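Local coordinates for protein beta-galactoside alpha-2,6-sialyltransferase (Photobacterium sp., PDB 2Z4T) that probably transfers sialic acid from a CMP-activated donor to galactosides such as lactose in alpha-2,6 linkage, using a GT-B fold preceded by an immunoglobulin-like domain, at residues C91-G96 against I105-L110; N41-N46 against S74-V79. All coordinates share one frame; numbering follows the deposited sequence.

Contact 1: residues C91-G96 against I105-L110; sequences CFDFNG and ITKVTL
The ring of Phe-94 receives the methyl of Thr-106 at a slant, CD2 standing 3.5 Å from CG2, while Phe-52 meets the same ring edge-to-face and Trp-57 inclines its own ring against it. Two residues back, the ring of Phe-92 meets Leu-110 in the same oblique manner, CE1 lying 3.8 Å from CD1, with the two side chains at about a right angle. This is an antiparallel beta hairpin of the immunoglobulin-like beta-sandwich, and the rings lie on its inward face together with Val-108, where large apolar groups fill the space between the sheets. Phe-92 carries its CG beside the backbone N (chi1 -58°) and so leans back along its strand to the diagonal partner Leu-110.

Phe-92 and Val-108 exchange two backbone hydrogen bonds, as do Phe-94 and Thr-106; the bond from Val-108 N to Phe-92 O measures 2.8 Å.

The other face, partly open to solvent, carries Cys-91, Asp-93 and Asn-95, residues that suit a wet surface or a covalent tie: Cys-91 is disulfide-bonded to Cys-61 of the adjoining strand. Lys-107 lays its methylenes across the carboxylate of Asp-93, but its NZ remains 4.7 Å from OD1, so any attraction is at a distance. Asn-95 and Ile-105 run side by side, and the amide OD1 rests 3.4 Å from CG1 of the isoleucine.

Contact 2: residues N41-N46 against S74-V79; sequences NLEPIN and SISLSV
Asn-41 reaches across to Ser-76 and Ser-78 with a single amide nitrogen. Its backbone belongs to a short two-stranded antiparallel sheet in the immunoglobulin-like beta-sandwich, where strand 39-42 pairs with strand 77-80. ND2 gives a hydrogen bond of 3.1 Å to Ser-76 OG, which sits 21° out of the amide plane, and a weak one of 3.4 Å to Ser-78 OG. With CG anti to the backbone N (chi1 -172°), the amide is swung over the partner strand between the two hydroxyls. The stronger partner of Ser-78 OG is the hydroxyl of Tyr-39. Small polar residues suit this exposed side, since a serine can accept from the amide without bulk.

Leu-42 and Leu-77 form the hydrogen-bonded pair and satisfy each other's backbone. Leu-42 N bonds to Leu-77 O at 2.9 Å, and Leu-77 N returns a bond of 2.7 Å to Leu-42 O. The CA of Asn-41 also lies against Leu-77 O, a weaker CA-H...O contact beside the N-H bond. The leucine side chains turn to the other face, into the sandwich.

Backbone hydrogen bonding between the segments stops after this pair; Glu-43 and Ser-76 still face each other, and the chains diverge from Pro-44 on. Pro-44 has no N-H to offer, which fits the end of the pairing; its ring lies against Ile-75, CD 3.8 Å from CD1. Ile-75 O finds its donor in the indole NE1 of Trp-57, and Pro-44 O in the amide ND2 of Asn-28. Within its own segment, Ser-74 OG bonds at 2.9 Å to Ser-76 O, two residues on.

Followed from the N terminus, the chain runs through 41-46, makes a long excursion that includes strand 52-61, and returns at 74-79, where contact 2 closes a loop of 27 residues. It then enters strand 88-98 and turns back into strand 103-122, so contact 1 closes a tight hairpin with eight intervening residues. The two closures are in series, neither nesting nor crossing, yet their centres are 9 Å apart: Pro-44 and Ile-45 pack on Phe-94, and Leu-42 on Val-108. The small sheet of contact 2 and the loop that follows it thus pack on the inward face of the hairpin of contact 1, whose second strand continues into the sheet of the GT-B portion.

Contact 1: residues C91-G96 against I105-L110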
loop_
_atom_site.group_PDB
_atom_site.type_symbol
_atom_site.label_atom_id
_atom_site.label_comp_id
_atom_site.label_asym_id
_atom_site.label_seq_id
_atom_site.Cartn_x
_atom_site.Cartn_y
_atom_site.Cartn_z
ATOM N N CYS A 91 -6.619 -4.695 36.262
ATOM C CA CYS A 91 -5.439 -4.507 37.105
ATOM C C CYS A 91 -5.214 -5.671 38.061
ATOM O O CYS A 91 -6.162 -6.219 38.632
ATOM C CB CYS A 91 -5.589 -3.266 37.964
ATOM S SG CYS A 91 -6.089 -1.773 37.132
ATOM N N PHE A 92 -3.940 -6.012 38.257
ATOM C CA PHE A 92 -3.521 -7.084 39.161
ATOM C C PHE A 92 -2.294 -6.631 39.939
ATOM O O PHE A 92 -1.310 -6.154 39.354
ATOM C CB PHE A 92 -3.242 -8.371 38.373
ATOM C CG PHE A 92 -4.422 -8.851 37.580
ATOM C CD1 PHE A 92 -4.590 -8.460 36.262
ATOM C CD2 PHE A 92 -5.399 -9.644 38.172
ATOM C CE1 PHE A 92 -5.700 -8.876 35.520
ATOM C CE2 PHE A 92 -6.522 -10.065 37.441
ATOM C CZ PHE A 92 -6.673 -9.679 36.114
ATOM N N ASP A 93 -2.352 -6.756 41.256
ATOM C CA ASP A 93 -1.233 -6.355 42.095
ATOM C C ASP A 93 -0.568 -7.568 42.701
ATOM O O ASP A 93 -1.212 -8.314 43.439
ATOM C CB ASP A 93 -1.720 -5.456 43.235
ATOM C CG ASP A 93 -2.328 -4.157 42.745
ATOM O OD1 ASP A 93 -2.483 -3.250 43.593
ATOM O OD2 ASP A 93 -2.663 -4.049 41.545
ATOM N N PHE A 94 0.718 -7.754 42.412
ATOM C CA PHE A 94 1.515 -8.825 43.035
ATOM C C PHE A 94 2.281 -8.303 44.245
ATOM O O PHE A 94 2.925 -7.255 44.164
ATOM C CB PHE A 94 2.497 -9.419 42.017
ATOM C CG PHE A 94 3.560 -10.315 42.622
ATOM C CD1 PHE A 94 3.327 -11.674 42.800
ATOM C CD2 PHE A 94 4.819 -9.803 42.972
ATOM C CE1 PHE A 94 4.321 -12.505 43.353
ATOM C CE2 PHE A 94 5.809 -10.634 43.523
ATOM C CZ PHE A 94 5.561 -11.978 43.710
ATOM N N ASN A 95 2.216 -9.032 45.357
ATOM C CA ASN A 95 3.105 -8.781 46.505
ATOM C C ASN A 95 3.868 -10.036 46.879
ATOM O O ASN A 95 3.289 -11.119 46.936
ATOM C CB ASN A 95 2.343 -8.278 47.735
ATOM C CG ASN A 95 1.985 -6.802 47.648
ATOM O OD1 ASN A 95 2.814 -5.931 47.904
ATOM N ND2 ASN A 95 0.728 -6.516 47.287
ATOM N N GLY A 96 5.159 -9.892 47.154
ATOM C CA GLY A 96 5.954 -11.013 47.633
ATOM C C GLY A 96 7.001 -10.668 48.671
ATOM O O GLY A 96 7.506 -9.537 48.738
ATOM N N ILE A 105 6.750 -5.602 45.148
ATOM C CA ILE A 105 5.433 -5.214 44.730
ATOM C C ILE A 105 5.507 -4.977 43.244
ATOM O O ILE A 105 6.434 -4.324 42.761
ATOM C CB ILE A 105 4.929 -3.962 45.487
ATOM C CG1 ILE A 105 3.410 -3.817 45.311
ATOM C CG2 ILE A 105 5.663 -2.696 45.008
ATOM C CD1 ILE A 105 2.785 -2.782 46.221
ATOM N N THR A 106 4.578 -5.555 42.498
ATOM C CA THR A 106 4.476 -5.199 41.091
ATOM C C THR A 106 3.029 -4.996 40.636
ATOM O O THR A 106 2.163 -5.827 40.896
ATOM C CB THR A 106 5.360 -6.087 40.143
ATOM O OG1 THR A 106 4.619 -6.481 38.976
ATOM C CG2 THR A 106 5.842 -7.274 40.813
ATOM N N LYS A 107 2.792 -3.850 40.001
ATOM C CA LYS A 107 1.486 -3.452 39.478
ATOM C C LYS A 107 1.379 -3.822 38.007
ATOM O O LYS A 107 2.212 -3.404 37.205
ATOM C CB LYS A 107 1.288 -1.935 39.648
ATOM C CG LYS A 107 1.416 -1.429 41.094
ATOM C CD LYS A 107 0.098 -1.582 41.851
ATOM C CE LYS A 107 0.254 -1.448 43.366
ATOM N NZ LYS A 107 1.205 -0.353 43.734
ATOM N N VAL A 108 0.352 -4.594 37.658
ATOM C CA VAL A 108 0.142 -5.090 36.289
ATOM C C VAL A 108 -1.131 -4.494 35.704
ATOM O O VAL A 108 -2.172 -4.524 36.333
ATOM C CB VAL A 108 0.041 -6.648 36.252
ATOM C CG1 VAL A 108 -0.382 -7.169 34.847
ATOM C CG2 VAL A 108 1.354 -7.267 36.668
ATOM N N THR A 109 -1.033 -3.958 34.494
ATOM C CA THR A 109 -2.187 -3.422 33.792
ATOM C C THR A 109 -2.377 -4.156 32.477
ATOM O O THR A 109 -1.472 -4.213 31.654
ATOM C CB THR A 109 -2.039 -1.919 33.524
ATOM O OG1 THR A 109 -2.034 -1.233 34.768
ATOM C CG2 THR A 109 -3.218 -1.396 32.748
ATOM N N LEU A 110 -3.559 -4.725 32.291
ATOM C CA LEU A 110 -3.907 -5.354 31.033
ATOM C C LEU A 110 -4.969 -4.497 30.348
ATOM O O LEU A 110 -6.086 -4.334 30.864
ATOM C CB LEU A 110 -4.380 -6.799 31.249
ATOM C CG LEU A 110 -3.415 -7.734 32.005
ATOM C CD1 LEU A 110 -3.961 -9.150 32.119
ATOM C CD2 LEU A 110 -2.049 -7.795 31.355
#

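Contact 2: residues N41-N46 against S74-V79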
loop_
_atom_site.group_PDB
_atom_site.type_symbol
_atom_site.label_atom_id
_atom_site.label_comp_id
_atom_site.label_asym_id
_atom_site.label_seq_id
_atom_site.Cartn_x
_atom_site.Cartn_y
_atom_site.Cartn_z
ATOM N N ASN A 41 0.492 -15.115 30.481
ATOM C CA ASN A 41 1.300 -15.558 31.584
ATOM C C ASN A 41 2.497 -14.635 31.802
ATOM O O ASN A 41 3.407 -14.578 30.966
ATOM C CB ASN A 41 1.763 -16.984 31.373
ATOM C CG ASN A 41 2.438 -17.530 32.598
ATOM O OD1 ASN A 41 3.664 -17.497 32.709
ATOM N ND2 ASN A 41 1.638 -17.970 33.563
ATOM N N LEU A 42 2.485 -13.922 32.928
ATOM C CA LEU A 42 3.471 -12.874 33.202
ATOM C C LEU A 42 4.215 -13.087 34.494
ATOM O O LEU A 42 3.609 -13.324 35.538
ATOM C CB LEU A 42 2.797 -11.504 33.280
ATOM C CG LEU A 42 2.239 -10.961 31.972
ATOM C CD1 LEU A 42 1.369 -9.738 32.258
ATOM C CD2 LEU A 42 3.348 -10.661 30.929
ATOM N N GLU A 43 5.533 -12.966 34.417
ATOM C CA GLU A 43 6.394 -13.012 35.586
ATOM C C GLU A 43 6.350 -11.645 36.241
ATOM O O GLU A 43 6.498 -10.648 35.553
ATOM C CB GLU A 43 7.829 -13.353 35.169
ATOM C CG GLU A 43 8.004 -14.763 34.596
ATOM C CD GLU A 43 7.705 -15.859 35.624
ATOM O OE1 GLU A 43 7.124 -16.896 35.226
ATOM O OE2 GLU A 43 8.034 -15.677 36.827
ATOM N N PRO A 44 6.122 -11.589 37.562
ATOM C CA PRO A 44 6.015 -10.300 38.255
ATOM C C PRO A 44 7.356 -9.590 38.481
ATOM O O PRO A 44 7.392 -8.374 38.608
ATOM C CB PRO A 44 5.411 -10.686 39.599
ATOM C CG PRO A 44 5.831 -12.080 39.821
ATOM C CD PRO A 44 5.922 -12.726 38.479
ATOM N N ILE A 45 8.435 -10.360 38.503
ATOM C CA ILE A 45 9.737 -9.933 39.018
ATOM C C ILE A 45 10.826 -10.208 37.981
ATOM O O ILE A 45 10.660 -11.089 37.141
ATOM C CB ILE A 45 10.011 -10.668 40.377
ATOM C CG1 ILE A 45 10.046 -9.680 41.529
ATOM C CG2 ILE A 45 11.302 -11.467 40.386
ATOM C CD1 ILE A 45 8.705 -9.279 41.996
ATOM N N ASN A 46 11.924 -9.452 38.024
ATOM C CA ASN A 46 13.109 -9.780 37.194
ATOM C C ASN A 46 14.427 -10.105 37.933
ATOM O O ASN A 46 15.500 -9.905 37.368
ATOM C CB ASN A 46 13.353 -8.708 36.108
ATOM C CG ASN A 46 12.798 -9.114 34.733
ATOM O OD1 ASN A 46 13.276 -10.065 34.101
ATOM N ND2 ASN A 46 11.801 -8.379 34.262
ATOM N N SER A 74 0.211 -19.506 42.059
ATOM C CA SER A 74 1.477 -19.557 41.350
ATOM C C SER A 74 2.069 -18.150 41.327
ATOM O O SER A 74 1.324 -17.166 41.409
ATOM C CB SER A 74 1.296 -20.122 39.936
ATOM O OG SER A 74 0.655 -19.190 39.092
ATOM N N ILE A 75 3.398 -18.048 41.231
ATOM C CA ILE A 75 4.038 -16.726 41.298
ATOM C C ILE A 75 3.918 -15.955 39.978
ATOM O O ILE A 75 3.714 -14.751 39.988
ATOM C CB ILE A 75 5.475 -16.720 41.955
ATOM C CG1 ILE A 75 6.568 -16.952 40.935
ATOM C CG2 ILE A 75 5.568 -17.667 43.150
ATOM C CD1 ILE A 75 7.182 -15.651 40.461
ATOM N N SER A 76 3.983 -16.644 38.850
ATOM C CA SER A 76 3.652 -15.971 37.611
ATOM C C SER A 76 2.128 -15.837 37.454
ATOM O O SER A 76 1.370 -16.700 37.886
ATOM C CB SER A 76 4.295 -16.659 36.409
ATOM O OG SER A 76 3.515 -17.738 35.961
ATOM N N LEU A 77 1.698 -14.731 36.856
ATOM C CA LEU A 77 0.281 -14.415 36.686
ATOM C C LEU A 77 -0.300 -15.102 35.458
ATOM O O LEU A 77 0.144 -14.872 34.337
ATOM C CB LEU A 77 0.096 -12.901 36.552
ATOM C CG LEU A 77 -1.306 -12.389 36.198
ATOM C CD1 LEU A 77 -2.266 -12.447 37.413
ATOM C CD2 LEU A 77 -1.242 -10.988 35.585
ATOM N N SER A 78 -1.303 -15.938 35.678
ATOM C CA SER A 78 -1.956 -16.620 34.587
ATOM C C SER A 78 -3.446 -16.264 34.534
ATOM O O SER A 78 -4.196 -16.535 35.479
ATOM C CB SER A 78 -1.750 -18.119 34.732
ATOM O OG SER A 78 -1.685 -18.696 33.451
ATOM N N VAL A 79 -3.858 -15.620 33.442
ATOM C CA VAL A 79 -5.252 -15.219 33.230
ATOM C C VAL A 79 -5.657 -15.231 31.764
ATOM O O VAL A 79 -4.831 -15.071 30.867
ATOM C CB VAL A 79 -5.579 -13.814 33.804
ATOM C CG1 VAL A 79 -5.848 -13.909 35.290
ATOM C CG2 VAL A 79 -4.469 -12.817 33.523
#